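Local atomic coordinates of probable transcriptional regulator, LysR family protein (Rhodococcus sp., PDB entry 2QL3), a protein that probably acts as a DNA-binding transcription factor of the LysR family, represented here by its C-terminal substrate-binding domain. Residues 81-86 and 170-175. Sequence-based numbering, arbitrary orientation.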
loop_
_atom_site.group_PDB
_atom_site.type_symbol
_atom_site.label_atom_id
_atom_site.label_comp_id
_atom_site.label_asym_id
_atom_site.label_seq_id
_atom_site.Cartn_x
_atom_site.Cartn_y
_atom_site.Cartn_z
ATOM N N VAL A 81 9.120 12.036 11.423
ATOM C CA VAL A 81 9.130 12.774 10.177
ATOM C C VAL A 81 9.924 11.982 9.134
ATOM O O VAL A 81 10.907 11.342 9.489
ATOM C CB VAL A 81 9.694 14.253 10.388
ATOM C CG1 VAL A 81 10.118 14.857 9.092
ATOM C CG2 VAL A 81 8.567 15.094 10.963
ATOM N N VAL A 82 9.452 12.011 7.876
ATOM C CA VAL A 82 10.135 11.358 6.792
ATOM C C VAL A 82 10.311 12.384 5.726
ATOM O O VAL A 82 9.361 13.097 5.375
ATOM C CB VAL A 82 9.391 10.038 6.317
ATOM C CG1 VAL A 82 10.254 9.237 5.357
ATOM C CG2 VAL A 82 8.981 9.164 7.511
ATOM N N LEU A 83 11.559 12.502 5.255
ATOM C CA LEU A 83 12.014 13.505 4.277
ATOM C C LEU A 83 12.675 12.791 3.100
ATOM O O LEU A 83 13.160 11.632 3.222
ATOM C CB LEU A 83 13.123 14.347 4.886
ATOM C CG LEU A 83 12.811 15.550 5.784
ATOM C CD1 LEU A 83 11.337 15.744 6.130
ATOM C CD2 LEU A 83 13.776 15.660 6.965
ATOM N N GLY A 84 12.669 13.469 1.961
ATOM C CA GLY A 84 13.471 13.074 0.821
ATOM C C GLY A 84 14.887 13.572 1.070
ATOM O O GLY A 84 15.096 14.524 1.837
ATOM N N ALA A 85 15.843 12.920 0.421
ATOM C CA ALA A 85 17.270 13.167 0.646
ATOM C C ALA A 85 17.725 14.583 0.252
ATOM O O ALA A 85 18.717 15.067 0.784
ATOM C CB ALA A 85 18.104 12.135 -0.081
ATOM N N GLU A 86 16.990 15.210 -0.671
ATOM C CA GLU A 86 17.260 16.575 -1.149
ATOM C C GLU A 86 16.430 17.621 -0.385
ATOM O O GLU A 86 16.500 18.828 -0.693
ATOM C CB GLU A 86 16.944 16.665 -2.651
ATOM C CG GLU A 86 17.887 15.835 -3.509
ATOM C CD GLU A 86 17.501 15.809 -4.983
ATOM O OE1 GLU A 86 16.682 16.635 -5.427
ATOM O OE2 GLU A 86 18.021 14.961 -5.719
ATOM N N VAL A 170 14.587 9.684 4.435
ATOM C CA VAL A 170 15.353 10.109 5.581
ATOM C C VAL A 170 14.380 10.346 6.719
ATOM O O VAL A 170 13.516 11.240 6.663
ATOM C CB VAL A 170 16.168 11.401 5.313
ATOM C CG1 VAL A 170 16.970 11.818 6.620
ATOM C CG2 VAL A 170 17.092 11.242 4.067
ATOM N N VAL A 171 14.552 9.531 7.759
ATOM C CA VAL A 171 13.577 9.371 8.840
ATOM C C VAL A 171 14.170 10.116 10.006
ATOM O O VAL A 171 15.327 9.914 10.372
ATOM C CB VAL A 171 13.358 7.832 9.130
ATOM C CG1 VAL A 171 12.625 7.601 10.384
ATOM C CG2 VAL A 171 12.617 7.165 7.951
ATOM N N LYS A 172 13.403 11.047 10.570
ATOM C CA LYS A 172 13.885 11.799 11.710
ATOM C C LYS A 172 12.909 11.826 12.873
ATOM O O LYS A 172 11.671 11.942 12.645
ATOM C CB LYS A 172 14.205 13.228 11.270
ATOM C CG LYS A 172 15.206 13.267 10.164
ATOM C CD LYS A 172 15.775 14.612 10.026
ATOM C CE LYS A 172 17.244 14.526 10.280
ATOM N NZ LYS A 172 17.897 14.618 8.963
ATOM N N PRO A 173 13.453 11.755 14.123
ATOM C CA PRO A 173 12.610 11.925 15.306
ATOM C C PRO A 173 12.129 13.386 15.429
ATOM O O PRO A 173 12.792 14.296 14.966
ATOM C CB PRO A 173 13.559 11.615 16.488
ATOM C CG PRO A 173 14.879 11.179 15.905
ATOM C CD PRO A 173 14.884 11.592 14.459
ATOM N N ILE A 174 10.974 13.558 16.055
ATOM C CA ILE A 174 10.366 14.845 16.384
ATOM C C ILE A 174 10.615 15.258 17.850
ATOM O O ILE A 174 10.592 14.437 18.747
ATOM C CB ILE A 174 8.821 14.794 16.099
ATOM C CG1 ILE A 174 8.563 14.371 14.632
ATOM C CG2 ILE A 174 8.165 16.165 16.474
ATOM C CD1 ILE A 174 7.335 13.452 14.359
ATOM N N ALA A 175 10.897 16.534 18.075
ATOM C CA ALA A 175 11.119 17.043 19.399
ATOM C C ALA A 175 10.448 18.397 19.552
ATOM O O ALA A 175 10.040 19.041 18.554
ATOM C CB ALA A 175 12.611 17.136 19.711
#
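Ile174 lays CG1 and CD1 over one branch of Val81. Ile174 CG1 lies 3.7 Å from Val81 CG2, and the two side chains cross at about a right angle. CG1 stands anti to the carbonyl carbon of Ile174 (chi1 -55°), which swings the longer branch back over the start of segment 81-86. CD1 of Ile174 also reaches the backbone, 3.7 Å from Val81 N. With an alanine at Ile174, CG2 of Val81 would probably lose this apolar cover and a gap would open beside the Val81 amide.

Most of the rest of the contact is antiparallel strand pairing. Val81 with Lys172 and Leu83 with Val170 are hydrogen-bonded pairs, each closed by two backbone bonds. Lys172 N to Val81 O is short and nearly straight (2.7 Å, 173°). Val81 N to Lys172 O is more bent, at 141°. Val82 and Val171 form the non-hydrogen-bonded pair between them. Their side chains lie side by side, with Val82 CG1 4.1 Å from Val171 CG2. Leu83 and Lys172 meet on the other face of the sheet, where Leu83 CD2 touches Lys172 CD at 3.8 Å. Of the Lys172 side chain, the aliphatic part makes this contact; the chain bends at its third and fourth torsions and carries NZ clear of Leu83. Beyond the paired residues, Val170 CG2 packs 3.9 Å from Ala85 CA.

The pairing joins strand 69-84 to strand 169-173 within the LysR substrate-binding domain, which belongs to the periplasmic-binding-protein clan. On the other edge of strand 69-84, Val82 makes a backbone hydrogen bond with Thr152 of strand 152-154. Val96, in a loop, touches the Val81 side chain and bonds by its backbone to Pro173 and Ala175. Main-chain bonds therefore set the register, and across the contact the side chains add apolar packing without a salt bridge.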